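Local coordinates for hypothetical protein (Streptococcus pneumoniae, PDB 2HIY) that is of unknown function but belongs to a conserved bacterial family and folds into two similar alpha/beta halves, each built on a four-stranded antiparallel sheet, at residues Y7-R12 against T65-H70; G13-G18 against V22-L27; L106-G111 against Q116-V121; I138-F143 against K150-K155. All coordinates share one frame; numbering follows the deposited sequence.

Interaction 1: Y7-R12 against T65-H70; sequences YALLVR and TFFAVH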
loop_
_atom_site.group_PDB
_atom_site.type_symbol
_atom_site.label_atom_id
_atom_site.label_comp_id
_atom_site.label_asym_id
_atom_site.label_seq_id
_atom_site.Cartn_x
_atom_site.Cartn_y
_atom_site.Cartn_z
ATOM N N TYR D 7 -5.640 -27.551 -23.849
ATOM C CA TYR D 7 -4.515 -26.640 -23.611
ATOM C C TYR D 7 -4.743 -25.756 -22.409
ATOM O O TYR D 7 -5.893 -25.413 -22.095
ATOM C CB TYR D 7 -4.312 -25.696 -24.805
ATOM C CG TYR D 7 -3.783 -26.387 -26.034
ATOM C CD1 TYR D 7 -4.647 -26.833 -27.042
ATOM C CD2 TYR D 7 -2.411 -26.611 -26.191
ATOM C CE1 TYR D 7 -4.171 -27.483 -28.148
ATOM C CE2 TYR D 7 -1.907 -27.251 -27.320
ATOM C CZ TYR D 7 -2.804 -27.694 -28.302
ATOM O OH TYR D 7 -2.365 -28.338 -29.446
ATOM N N ALA D 8 -3.646 -25.390 -21.743
ATOM C CA ALA D 8 -3.620 -24.322 -20.756
ATOM C C ALA D 8 -2.851 -23.169 -21.379
ATOM O O ALA D 8 -1.746 -23.342 -21.916
ATOM C CB ALA D 8 -2.913 -24.774 -19.450
ATOM N N LEU D 9 -3.456 -21.999 -21.291
ATOM C CA LEU D 9 -2.895 -20.744 -21.747
ATOM C C LEU D 9 -2.694 -19.871 -20.516
ATOM O O LEU D 9 -3.670 -19.492 -19.865
ATOM C CB LEU D 9 -3.916 -20.095 -22.688
ATOM C CG LEU D 9 -3.615 -18.673 -23.177
ATOM C CD1 LEU D 9 -2.282 -18.581 -23.931
ATOM C CD2 LEU D 9 -4.795 -18.211 -24.085
ATOM N N LEU D 10 -1.439 -19.587 -20.186
ATOM C CA LEU D 10 -1.102 -18.852 -18.961
ATOM C C LEU D 10 -0.450 -17.549 -19.337
ATOM O O LEU D 10 0.443 -17.525 -20.185
ATOM C CB LEU D 10 -0.139 -19.676 -18.083
ATOM C CG LEU D 10 -0.534 -21.139 -17.879
ATOM C CD1 LEU D 10 0.590 -21.762 -17.029
ATOM C CD2 LEU D 10 -1.891 -21.300 -17.224
ATOM N N VAL D 11 -0.890 -16.465 -18.721
ATOM C CA VAL D 11 -0.297 -15.166 -19.017
ATOM C C VAL D 11 0.158 -14.505 -17.719
ATOM O O VAL D 11 -0.358 -14.776 -16.653
ATOM C CB VAL D 11 -1.250 -14.262 -19.826
ATOM C CG1 VAL D 11 -1.626 -14.904 -21.176
ATOM C CG2 VAL D 11 -2.496 -13.964 -19.046
ATOM N N ARG D 12 1.168 -13.656 -17.827
ATOM C CA ARG D 12 1.655 -12.927 -16.665
ATOM C C ARG D 12 1.240 -11.471 -16.738
ATOM O O ARG D 12 0.952 -10.941 -17.829
ATOM C CB ARG D 12 3.189 -12.993 -16.625
ATOM C CG ARG D 12 3.834 -12.269 -17.797
ATOM C CD ARG D 12 5.124 -11.480 -17.505
ATOM N NE ARG D 12 5.319 -11.067 -16.124
ATOM C CZ ARG D 12 5.214 -9.819 -15.659
ATOM N NH1 ARG D 12 5.448 -9.596 -14.372
ATOM N NH2 ARG D 12 4.897 -8.813 -16.450
ATOM N N THR D 65 -1.431 -12.807 -32.536
ATOM C CA THR D 65 -2.167 -11.778 -33.261
ATOM C C THR D 65 -3.343 -11.266 -32.430
ATOM O O THR D 65 -3.611 -10.063 -32.367
ATOM C CB THR D 65 -2.639 -12.325 -34.615
ATOM O OG1 THR D 65 -1.473 -12.684 -35.373
ATOM C CG2 THR D 65 -3.487 -11.293 -35.385
ATOM N N PHE D 66 -4.035 -12.182 -31.765
ATOM C CA PHE D 66 -5.164 -11.793 -30.915
ATOM C C PHE D 66 -4.760 -10.833 -29.794
ATOM O O PHE D 66 -5.374 -9.777 -29.597
ATOM C CB PHE D 66 -5.842 -13.037 -30.327
ATOM C CG PHE D 66 -6.874 -12.714 -29.310
ATOM C CD1 PHE D 66 -8.136 -12.308 -29.718
ATOM C CD2 PHE D 66 -6.589 -12.787 -27.963
ATOM C CE1 PHE D 66 -9.109 -11.966 -28.767
ATOM C CE2 PHE D 66 -7.565 -12.464 -27.025
ATOM C CZ PHE D 66 -8.823 -12.054 -27.434
ATOM N N PHE D 67 -3.715 -11.185 -29.043
ATOM C CA PHE D 67 -3.298 -10.315 -27.953
ATOM C C PHE D 67 -2.781 -8.974 -28.457
ATOM O O PHE D 67 -3.038 -7.944 -27.829
ATOM C CB PHE D 67 -2.242 -10.989 -27.086
ATOM C CG PHE D 67 -2.774 -12.162 -26.285
ATOM C CD1 PHE D 67 -3.920 -12.038 -25.512
ATOM C CD2 PHE D 67 -2.095 -13.373 -26.295
ATOM C CE1 PHE D 67 -4.392 -13.123 -24.752
ATOM C CE2 PHE D 67 -2.566 -14.446 -25.539
ATOM C CZ PHE D 67 -3.702 -14.323 -24.784
ATOM N N ALA D 68 -2.029 -8.995 -29.560
ATOM C CA ALA D 68 -1.466 -7.727 -30.080
ATOM C C ALA D 68 -2.575 -6.714 -30.355
ATOM O O ALA D 68 -2.355 -5.518 -30.194
ATOM C CB ALA D 68 -0.608 -7.961 -31.309
ATOM N N VAL D 69 -3.748 -7.188 -30.757
ATOM C CA VAL D 69 -4.857 -6.293 -31.092
ATOM C C VAL D 69 -5.681 -5.973 -29.855
ATOM O O VAL D 69 -6.038 -4.813 -29.626
ATOM C CB VAL D 69 -5.779 -6.910 -32.157
ATOM C CG1 VAL D 69 -7.023 -6.019 -32.379
ATOM C CG2 VAL D 69 -5.020 -7.102 -33.446
ATOM N N HIS D 70 -6.005 -6.992 -29.058
ATOM C CA HIS D 70 -7.012 -6.852 -28.006
ATOM C C HIS D 70 -6.473 -6.553 -26.612
ATOM O O HIS D 70 -7.139 -5.886 -25.812
ATOM C CB HIS D 70 -7.898 -8.095 -27.957
ATOM C CG HIS D 70 -8.678 -8.278 -29.203
ATOM N ND1 HIS D 70 -9.940 -7.742 -29.369
ATOM C CD2 HIS D 70 -8.355 -8.872 -30.374
ATOM C CE1 HIS D 70 -10.371 -8.027 -30.584
ATOM N NE2 HIS D 70 -9.428 -8.690 -31.224
#
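Phe-67 of helix 56-70 reaches Leu-9 of strand 5-10 and, two residues on, Val-11, and so illustrates how one aromatic ring can bridge a helix to a sheet. The backbones stay well apart, 10.6 Å between Val-11 CA and Phe-67 CA, and the ring spans that distance. From CB, the Phe-67 side chain leaves the helix with CG beside its own backbone N (chi1 -69°), which sends the ring toward the sheet. CE1, on one flank, lies at the rim of the neighbouring Phe-66 ring, in the plane of that ring. CZ, at the far end, does the touching across the contact: it meets Leu-9 CD2 at 4.1 Å and, obliquely, Val-11 CG1 at 4.2 Å. Leu-9 and Phe-67 reach in from opposite directions, the leucine methyl ending beside the CZ edge of the ring, near its plane. Phe-77 packs on Leu-9 and Ile-74 on Val-11, while Phe-66 turns to helix 24-34. All three touching residues are buried and purely apolar. This is the helix-on-sheet packing of a ferredoxin-like beta-alpha-beta-beta-alpha-beta half, its helices layered over an antiparallel sheet.

Interaction 2: G13-G18 against V22-L27; sequences GINVGG and VVMAEL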
loop_
_atom_site.group_PDB
_atom_site.type_symbol
_atom_site.label_atom_id
_atom_site.label_comp_id
_atom_site.label_asym_id
_atom_site.label_seq_id
_atom_site.Cartn_x
_atom_site.Cartn_y
_atom_site.Cartn_z
ATOM N N GLY D 13 1.229 -10.834 -15.581
ATOM C CA GLY D 13 1.138 -9.399 -15.487
ATOM C C GLY D 13 -0.237 -8.782 -15.605
ATOM O O GLY D 13 -0.340 -7.563 -15.677
ATOM N N ILE D 14 -1.295 -9.595 -15.619
ATOM C CA ILE D 14 -2.634 -9.031 -15.805
ATOM C C ILE D 14 -3.395 -8.795 -14.510
ATOM O O ILE D 14 -3.108 -9.429 -13.484
ATOM C CB ILE D 14 -3.494 -9.856 -16.808
ATOM C CG1 ILE D 14 -3.922 -11.228 -16.266
ATOM C CG2 ILE D 14 -2.778 -9.985 -18.148
ATOM C CD1 ILE D 14 -5.093 -11.835 -17.060
ATOM N N ASN D 15 -4.354 -7.880 -14.568
ATOM C CA ASN D 15 -5.257 -7.607 -13.445
ATOM C C ASN D 15 -4.529 -7.312 -12.140
ATOM O O ASN D 15 -4.905 -7.814 -11.078
ATOM C CB ASN D 15 -6.250 -8.760 -13.273
ATOM C CG ASN D 15 -7.210 -8.848 -14.433
ATOM O OD1 ASN D 15 -7.620 -7.836 -14.984
ATOM N ND2 ASN D 15 -7.523 -10.072 -14.853
ATOM N N VAL D 16 -3.466 -6.518 -12.246
ATOM C CA VAL D 16 -2.698 -6.066 -11.076
ATOM C C VAL D 16 -2.415 -4.568 -11.201
ATOM O O VAL D 16 -2.451 -4.009 -12.308
ATOM C CB VAL D 16 -1.364 -6.842 -10.929
ATOM C CG1 VAL D 16 -1.617 -8.299 -10.569
ATOM C CG2 VAL D 16 -0.534 -6.751 -12.194
ATOM N N GLY D 17 -2.139 -3.926 -10.069
ATOM C CA GLY D 17 -1.703 -2.522 -10.041
ATOM C C GLY D 17 -2.611 -1.545 -10.760
ATOM O O GLY D 17 -2.138 -0.563 -11.342
ATOM N N GLY D 18 -3.916 -1.823 -10.734
ATOM C CA GLY D 18 -4.921 -0.956 -11.348
ATOM C C GLY D 18 -4.866 -0.825 -12.861
ATOM O O GLY D 18 -5.418 0.130 -13.423
ATOM N N VAL D 22 -8.183 -7.481 -17.685
ATOM C CA VAL D 22 -8.799 -8.476 -18.541
ATOM C C VAL D 22 -9.997 -9.025 -17.788
ATOM O O VAL D 22 -9.833 -9.529 -16.667
ATOM C CB VAL D 22 -7.822 -9.616 -18.874
ATOM C CG1 VAL D 22 -8.503 -10.650 -19.798
ATOM C CG2 VAL D 22 -6.536 -9.066 -19.496
ATOM N N VAL D 23 -11.176 -8.917 -18.392
ATOM C CA VAL D 23 -12.383 -9.462 -17.787
ATOM C C VAL D 23 -12.538 -10.886 -18.309
ATOM O O VAL D 23 -12.647 -11.095 -19.518
ATOM C CB VAL D 23 -13.599 -8.591 -18.115
ATOM C CG1 VAL D 23 -14.884 -9.200 -17.543
ATOM C CG2 VAL D 23 -13.404 -7.179 -17.556
HETATM N N MSE D 24 -12.565 -11.853 -17.400
HETATM C CA MSE D 24 -12.534 -13.266 -17.782
HETATM C C MSE D 24 -13.701 -13.639 -18.675
HETATM O O MSE D 24 -13.514 -14.300 -19.686
HETATM C CB MSE D 24 -12.478 -14.196 -16.558
HETATM C CG MSE D 24 -11.129 -14.199 -15.869
HETATM SE SE MSE D 24 -9.588 -14.652 -17.008
HETATM C CE MSE D 24 -8.704 -12.926 -16.889
ATOM N N ALA D 25 -14.913 -13.210 -18.348
ATOM C CA ALA D 25 -16.029 -13.553 -19.211
ATOM C C ALA D 25 -15.852 -12.999 -20.630
ATOM O O ALA D 25 -16.290 -13.627 -21.613
ATOM C CB ALA D 25 -17.346 -13.071 -18.607
ATOM N N GLU D 26 -15.286 -11.799 -20.746
ATOM C CA GLU D 26 -15.043 -11.208 -22.065
ATOM C C GLU D 26 -13.991 -12.003 -22.818
ATOM O O GLU D 26 -14.178 -12.327 -23.997
ATOM C CB GLU D 26 -14.621 -9.743 -21.948
ATOM C CG GLU D 26 -15.753 -8.866 -21.452
ATOM C CD GLU D 26 -15.373 -7.431 -21.168
ATOM O OE1 GLU D 26 -14.219 -7.019 -21.409
ATOM O OE2 GLU D 26 -16.265 -6.705 -20.668
ATOM N N LEU D 27 -12.881 -12.306 -22.156
ATOM C CA LEU D 27 -11.840 -13.097 -22.790
ATOM C C LEU D 27 -12.383 -14.471 -23.246
ATOM O O LEU D 27 -12.056 -14.926 -24.352
ATOM C CB LEU D 27 -10.657 -13.281 -21.826
ATOM C CG LEU D 27 -9.455 -14.013 -22.430
ATOM C CD1 LEU D 27 -8.905 -13.277 -23.649
ATOM C CD2 LEU D 27 -8.363 -14.215 -21.396
#
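Asn-15 and Val-22 bring their backbones to 6.3 Å, CA to CA, where the loop after strand 5-10 doubles back to the start of helix 24-34. This is the first beta-alpha connection of the N-terminal ferredoxin-like half, and it shows how an irregular loop can be closed by one side-chain amide. Asn-15 sits in the left-handed helical region of backbone space, whereas Val-22 is extended; Val-23 follows it as the N-cap residue. The Asn-15 amide grips both polar atoms of Val-22. Its OD1 accepts from Val-22 N at 2.8 Å in a nearly straight bond (171°), with the donor tilted out of the carbonyl plane. Its ND2 gives to Val-22 O at 3.0 Å, in the carbonyl plane and on a lone pair. The same ND2 also donates to Asn-44 O, so bonds from OD1 and ND2 fix the rotation of the amide about chi2.

Beside this polar pair lies an apolar one. In Ile-14, chi1 of 70° sets CG1 between backbone N and carbonyl carbon, and an extended chi2 carries CD1 on to Val-22 CB at 4.0 Å. Phe-73 packs on both of these residues. Met-24, present as selenomethionine, bends twice along its chain, and Glu-61 of the second subunit packs against it. Its terminal methyl ends between the two kinds of chemistry: Met-24 CE meets Ile-14 CD1 tip to tip at 3.8 Å and lies 3.7 Å from Asn-15 ND2.

Interaction 3: L106-G111 against Q116-V121; sequences LFYTEG and QVIATV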
loop_
_atom_site.group_PDB
_atom_site.type_symbol
_atom_site.label_atom_id
_atom_site.label_comp_id
_atom_site.label_asym_id
_atom_site.label_seq_id
_atom_site.Cartn_x
_atom_site.Cartn_y
_atom_site.Cartn_z
ATOM N N LEU D 106 8.041 -21.877 -12.523
ATOM C CA LEU D 106 8.270 -20.808 -13.498
ATOM C C LEU D 106 8.033 -21.402 -14.886
ATOM O O LEU D 106 8.912 -22.076 -15.426
ATOM C CB LEU D 106 9.712 -20.285 -13.389
ATOM C CG LEU D 106 10.069 -19.482 -12.125
ATOM C CD1 LEU D 106 10.015 -20.363 -10.871
ATOM C CD2 LEU D 106 11.483 -18.937 -12.255
ATOM N N PHE D 107 6.835 -21.186 -15.436
ATOM C CA PHE D 107 6.502 -21.779 -16.733
ATOM C C PHE D 107 7.201 -21.033 -17.858
ATOM O O PHE D 107 7.145 -19.793 -17.944
ATOM C CB PHE D 107 5.013 -21.677 -17.015
ATOM C CG PHE D 107 4.156 -22.666 -16.266
ATOM C CD1 PHE D 107 3.903 -23.938 -16.790
ATOM C CD2 PHE D 107 3.502 -22.311 -15.057
ATOM C CE1 PHE D 107 3.055 -24.859 -16.107
ATOM C CE2 PHE D 107 2.656 -23.215 -14.392
ATOM C CZ PHE D 107 2.450 -24.481 -14.923
ATOM N N TYR D 108 7.863 -21.781 -18.737
ATOM C CA TYR D 108 8.416 -21.189 -19.933
ATOM C C TYR D 108 7.303 -20.652 -20.823
ATOM O O TYR D 108 6.179 -21.107 -20.768
ATOM C CB TYR D 108 9.242 -22.228 -20.681
ATOM C CG TYR D 108 10.426 -22.786 -19.897
ATOM C CD1 TYR D 108 11.203 -21.972 -19.060
ATOM C CD2 TYR D 108 10.802 -24.132 -20.058
ATOM C CE1 TYR D 108 12.323 -22.515 -18.358
ATOM C CE2 TYR D 108 11.902 -24.660 -19.377
ATOM C CZ TYR D 108 12.652 -23.849 -18.563
ATOM O OH TYR D 108 13.762 -24.403 -17.922
ATOM N N THR D 109 7.621 -19.675 -21.660
ATOM C CA THR D 109 6.662 -19.102 -22.604
ATOM C C THR D 109 7.064 -19.429 -24.042
ATOM O O THR D 109 8.186 -19.817 -24.330
ATOM C CB THR D 109 6.607 -17.590 -22.453
ATOM O OG1 THR D 109 7.929 -17.051 -22.621
ATOM C CG2 THR D 109 6.036 -17.174 -21.084
ATOM N N GLU D 110 6.121 -19.230 -24.951
ATOM C CA GLU D 110 6.375 -19.496 -26.353
ATOM C C GLU D 110 7.469 -18.588 -26.892
ATOM O O GLU D 110 7.449 -17.376 -26.668
ATOM C CB GLU D 110 5.073 -19.299 -27.138
ATOM C CG GLU D 110 4.107 -20.430 -26.886
ATOM C CD GLU D 110 4.669 -21.777 -27.334
ATOM O OE1 GLU D 110 5.179 -21.868 -28.473
ATOM O OE2 GLU D 110 4.641 -22.744 -26.533
ATOM N N GLY D 111 8.460 -19.191 -27.541
ATOM C CA GLY D 111 9.531 -18.399 -28.127
ATOM C C GLY D 111 10.706 -18.163 -27.203
ATOM O O GLY D 111 11.722 -17.603 -27.627
ATOM N N GLN D 116 19.218 -20.041 -22.656
ATOM C CA GLN D 116 19.666 -18.816 -22.008
ATOM C C GLN D 116 19.125 -18.685 -20.587
ATOM O O GLN D 116 19.848 -18.266 -19.677
ATOM C CB GLN D 116 19.299 -17.593 -22.842
ATOM C CG GLN D 116 19.760 -16.266 -22.206
ATOM C CD GLN D 116 21.273 -16.161 -21.995
ATOM O OE1 GLN D 116 21.827 -16.427 -20.885
ATOM N NE2 GLN D 116 21.955 -15.750 -23.050
ATOM N N VAL D 117 17.860 -19.062 -20.401
ATOM C CA VAL D 117 17.291 -19.047 -19.047
ATOM C C VAL D 117 18.053 -19.967 -18.104
ATOM O O VAL D 117 18.428 -19.572 -17.000
ATOM C CB VAL D 117 15.806 -19.460 -19.077
ATOM C CG1 VAL D 117 15.233 -19.606 -17.655
ATOM C CG2 VAL D 117 14.990 -18.439 -19.868
ATOM N N ILE D 118 18.384 -21.166 -18.593
ATOM C CA ILE D 118 19.139 -22.103 -17.761
ATOM C C ILE D 118 20.502 -21.509 -17.394
ATOM O O ILE D 118 20.938 -21.557 -16.255
ATOM C CB ILE D 118 19.302 -23.437 -18.514
ATOM C CG1 ILE D 118 17.940 -24.149 -18.627
ATOM C CG2 ILE D 118 20.292 -24.333 -17.808
ATOM C CD1 ILE D 118 17.957 -25.398 -19.553
ATOM N N ALA D 119 21.176 -20.914 -18.388
ATOM C CA ALA D 119 22.513 -20.377 -18.090
ATOM C C ALA D 119 22.434 -19.252 -17.077
ATOM O O ALA D 119 23.219 -19.181 -16.135
ATOM C CB ALA D 119 23.202 -19.881 -19.389
ATOM N N THR D 120 21.448 -18.385 -17.233
ATOM C CA THR D 120 21.272 -17.279 -16.285
ATOM C C THR D 120 20.944 -17.805 -14.887
ATOM O O THR D 120 21.575 -17.394 -13.916
ATOM C CB THR D 120 20.179 -16.359 -16.791
ATOM O OG1 THR D 120 20.620 -15.777 -18.026
ATOM C CG2 THR D 120 19.896 -15.226 -15.776
ATOM N N VAL D 121 19.992 -18.738 -14.803
ATOM C CA VAL D 121 19.636 -19.262 -13.489
ATOM C C VAL D 121 20.825 -19.973 -12.835
ATOM O O VAL D 121 21.083 -19.791 -11.657
ATOM C CB VAL D 121 18.412 -20.162 -13.563
ATOM C CG1 VAL D 121 18.177 -20.829 -12.239
ATOM C CG2 VAL D 121 17.177 -19.342 -13.932
#
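Tyr-108 slants its ring across Val-117 of helix 114-122, and the overlap is carried by the far half of the aromatic group. The tyrosine's CG lies beside its backbone N (chi1 -61°), and although the side chain does not set out straight for the helix, the length of the ring carries its end there. CE1 meets Val-117 CG1 at 4.2 Å, the methyl coming obliquely to the ring. At the next residue, the phenolic OH of Tyr-108 lies 4.2 Å from Ile-118 CG1, so the two helix residues take up CE1 and the hydroxyl end of the ring. The backbones remain distant, with Tyr-108 CA and Val-117 CA 9.2 Å apart. Ile-138 of the neighbouring strand 137-142 and Phe-133 of strand 129-133, one farther out, add their side chains to this patch, Ile-138 touching both Tyr-108 and Val-117. On the backbone side, Tyr-108 O accepts from Ser-78 OG of the other sheet. The touching atoms are carbon against carbon, plus a hydroxyl oxygen against a methylene. Such a contact depends on fit and burial rather than direction; it joins strand to helix by dispersion forces, leaving the more specific bonding to the strand backbone.

Interaction 4: I138-F143 against K150-K155; sequences IFWGKF and KTAYHK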
loop_
_atom_site.group_PDB
_atom_site.type_symbol
_atom_site.label_atom_id
_atom_site.label_comp_id
_atom_site.label_asym_id
_atom_site.label_seq_id
_atom_site.Cartn_x
_atom_site.Cartn_y
_atom_site.Cartn_z
ATOM N N ILE D 138 10.594 -24.301 -14.545
ATOM C CA ILE D 138 11.538 -24.515 -13.430
ATOM C C ILE D 138 10.759 -24.708 -12.139
ATOM O O ILE D 138 9.936 -23.858 -11.777
ATOM C CB ILE D 138 12.471 -23.292 -13.244
ATOM C CG1 ILE D 138 13.150 -22.962 -14.572
ATOM C CG2 ILE D 138 13.524 -23.577 -12.155
ATOM C CD1 ILE D 138 13.983 -21.683 -14.539
ATOM N N PHE D 139 10.968 -25.838 -11.448
ATOM C CA PHE D 139 10.483 -25.989 -10.084
ATOM C C PHE D 139 11.434 -25.259 -9.148
ATOM O O PHE D 139 12.642 -25.470 -9.239
ATOM C CB PHE D 139 10.516 -27.469 -9.662
ATOM C CG PHE D 139 9.745 -28.420 -10.558
ATOM C CD1 PHE D 139 8.415 -28.710 -10.272
ATOM C CD2 PHE D 139 10.363 -29.077 -11.643
ATOM C CE1 PHE D 139 7.698 -29.623 -11.057
ATOM C CE2 PHE D 139 9.657 -29.967 -12.429
ATOM C CZ PHE D 139 8.318 -30.257 -12.118
ATOM N N TRP D 140 10.928 -24.450 -8.222
ATOM C CA TRP D 140 11.843 -23.684 -7.362
ATOM C C TRP D 140 11.254 -23.571 -5.987
ATOM O O TRP D 140 10.195 -22.932 -5.772
ATOM C CB TRP D 140 12.098 -22.323 -7.990
ATOM C CG TRP D 140 13.298 -21.582 -7.533
ATOM C CD1 TRP D 140 13.932 -21.605 -6.306
ATOM C CD2 TRP D 140 14.038 -20.665 -8.337
ATOM N NE1 TRP D 140 15.030 -20.753 -6.298
ATOM C CE2 TRP D 140 15.112 -20.167 -7.545
ATOM C CE3 TRP D 140 13.906 -20.209 -9.661
ATOM C CZ2 TRP D 140 16.042 -19.231 -8.042
ATOM C CZ3 TRP D 140 14.828 -19.281 -10.156
ATOM C CH2 TRP D 140 15.884 -18.812 -9.340
ATOM N N GLY D 141 11.892 -24.245 -5.027
ATOM C CA GLY D 141 11.395 -24.329 -3.653
ATOM C C GLY D 141 12.292 -23.500 -2.760
ATOM O O GLY D 141 13.511 -23.475 -2.934
ATOM N N LYS D 142 11.664 -22.811 -1.818
ATOM C CA LYS D 142 12.392 -22.062 -0.807
ATOM C C LYS D 142 12.004 -22.643 0.556
ATOM O O LYS D 142 10.823 -22.750 0.892
ATOM C CB LYS D 142 12.031 -20.559 -0.903
ATOM C CG LYS D 142 12.640 -19.795 -2.109
ATOM C CD LYS D 142 12.078 -20.145 -3.480
ATOM C CE LYS D 142 10.598 -19.931 -3.601
ATOM N NZ LYS D 142 10.172 -20.087 -5.038
ATOM N N PHE D 143 12.995 -23.023 1.357
ATOM C CA PHE D 143 12.704 -23.864 2.522
ATOM C C PHE D 143 12.030 -23.159 3.648
ATOM O O PHE D 143 11.199 -23.782 4.331
ATOM C CB PHE D 143 13.962 -24.562 3.012
ATOM C CG PHE D 143 14.461 -25.597 2.063
ATOM C CD1 PHE D 143 13.803 -26.812 1.966
ATOM C CD2 PHE D 143 15.568 -25.379 1.265
ATOM C CE1 PHE D 143 14.242 -27.792 1.068
ATOM C CE2 PHE D 143 16.032 -26.358 0.350
ATOM C CZ PHE D 143 15.345 -27.562 0.263
ATOM N N LYS D 150 16.992 -13.989 1.835
ATOM C CA LYS D 150 18.367 -14.220 1.387
ATOM C C LYS D 150 18.461 -15.162 0.201
ATOM O O LYS D 150 19.556 -15.429 -0.274
ATOM C CB LYS D 150 19.211 -14.773 2.536
ATOM C CG LYS D 150 19.424 -13.780 3.710
ATOM C CD LYS D 150 20.049 -14.533 4.923
ATOM C CE LYS D 150 20.156 -13.665 6.167
ATOM N NZ LYS D 150 21.387 -12.820 6.146
ATOM N N THR D 151 17.326 -15.648 -0.298
ATOM C CA THR D 151 17.382 -16.560 -1.422
ATOM C C THR D 151 17.667 -15.834 -2.750
ATOM O O THR D 151 17.344 -14.640 -2.916
ATOM C CB THR D 151 16.064 -17.374 -1.597
ATOM O OG1 THR D 151 14.950 -16.501 -1.855
ATOM C CG2 THR D 151 15.798 -18.266 -0.381
ATOM N N ALA D 152 18.245 -16.563 -3.698
ATOM C CA ALA D 152 18.417 -16.030 -5.047
ATOM C C ALA D 152 17.067 -15.757 -5.680
ATOM O O ALA D 152 16.927 -14.795 -6.452
ATOM C CB ALA D 152 19.197 -17.025 -5.882
ATOM N N TYR D 153 16.073 -16.597 -5.417
ATOM C CA TYR D 153 14.732 -16.357 -5.941
ATOM C C TYR D 153 14.260 -14.947 -5.585
ATOM O O TYR D 153 13.813 -14.180 -6.472
ATOM C CB TYR D 153 13.764 -17.404 -5.375
ATOM C CG TYR D 153 12.385 -17.337 -5.969
ATOM C CD1 TYR D 153 12.104 -18.029 -7.138
ATOM C CD2 TYR D 153 11.355 -16.610 -5.363
ATOM C CE1 TYR D 153 10.837 -17.964 -7.742
ATOM C CE2 TYR D 153 10.078 -16.528 -5.958
ATOM C CZ TYR D 153 9.836 -17.225 -7.124
ATOM O OH TYR D 153 8.565 -17.145 -7.668
ATOM N N HIS D 154 14.357 -14.601 -4.316
ATOM C CA HIS D 154 13.937 -13.282 -3.880
ATOM C C HIS D 154 14.850 -12.173 -4.363
ATOM O O HIS D 154 14.359 -11.122 -4.843
ATOM C CB HIS D 154 13.870 -13.247 -2.361
ATOM C CG HIS D 154 13.573 -11.890 -1.833
ATOM N ND1 HIS D 154 12.348 -11.283 -2.044
ATOM C CD2 HIS D 154 14.340 -11.009 -1.155
ATOM C CE1 HIS D 154 12.382 -10.076 -1.499
ATOM N NE2 HIS D 154 13.566 -9.889 -0.942
ATOM N N LYS D 155 16.166 -12.358 -4.177
ATOM C CA LYS D 155 17.102 -11.255 -4.410
ATOM C C LYS D 155 17.325 -10.940 -5.851
ATOM O O LYS D 155 17.648 -9.772 -6.152
ATOM C CB LYS D 155 18.449 -11.559 -3.786
ATOM C CG LYS D 155 18.364 -11.552 -2.261
ATOM C CD LYS D 155 19.677 -11.984 -1.639
ATOM C CE LYS D 155 20.791 -11.019 -1.980
ATOM N NZ LYS D 155 22.043 -11.432 -1.276
#
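Strand 137-142 and the short helix 152-156 that follows its loop are joined by an aromatic and cationic cluster in the C-terminal half, in which Trp-140, Lys-142 and Tyr-153 lock into one another. Tyr-153 touches both of the others, Trp-140 at its edge and Lys-142 over a face. The edge points to the face of Trp-140 in a T-shaped stack, planes at 74°, with Tyr-153 CD1 3.5 Å from Trp-140 CD2. Its CB adds a CH-pi contact over the five-membered ring of the same indole. Over the tyrosine face sits Lys-142 NZ, 3.3 Å from the ring centroid and only 5° off its normal: a cation-pi contact with almost ideal placement. The lysine gets there by curling at chi2 and chi3, which also lays CE over the ring and lets NZ reach back to Trp-140 O at 2.9 Å, from above the carbonyl plane. Asp-104 forms a salt bridge to NZ, so charge, carbonyl and ring hold the ammonium together. Lower on the chain, Lys-142 CG touches Thr-151 CG2 at 3.9 Å.

Glu-129 ties the indole to the helix start: OE1 accepts from Trp-140 NE1 and Tyr-153 N, OE2 from Ala-152 N, and the carboxylate probably gains from the helix dipole. Thr-151 is the N-cap, its OG1 accepting from His-154 N at 3.2 Å and also hydrogen-bonded to Tyr-148 O. Together these features make up an N-capped helix held on the sheet of a ferredoxin-like half.

Overall arrangement
Interactions 1 and 2 belong to the N-terminal half and touch through Phe-66 CE2 and Leu-27 CD1, 3.7 Å apart; interactions 3 and 4 share the second sheet, where strands 102-108 and 137-142 are neighbours. Leu-10 packing on Phe-107, between interactions 1 and 3, is one place where the halves meet. Those two are helix-on-sheet contacts nearest the chain's centre, small and free of bonds across the segments, the first fully buried and the third only partly. Interactions 2 and 4 lie farther out, about 16 and 17 Å from the chain's centre to their own centres, and add directional chemistry to their packing: an amide gripping a loop backbone in one, charge and aromatic faces in the other.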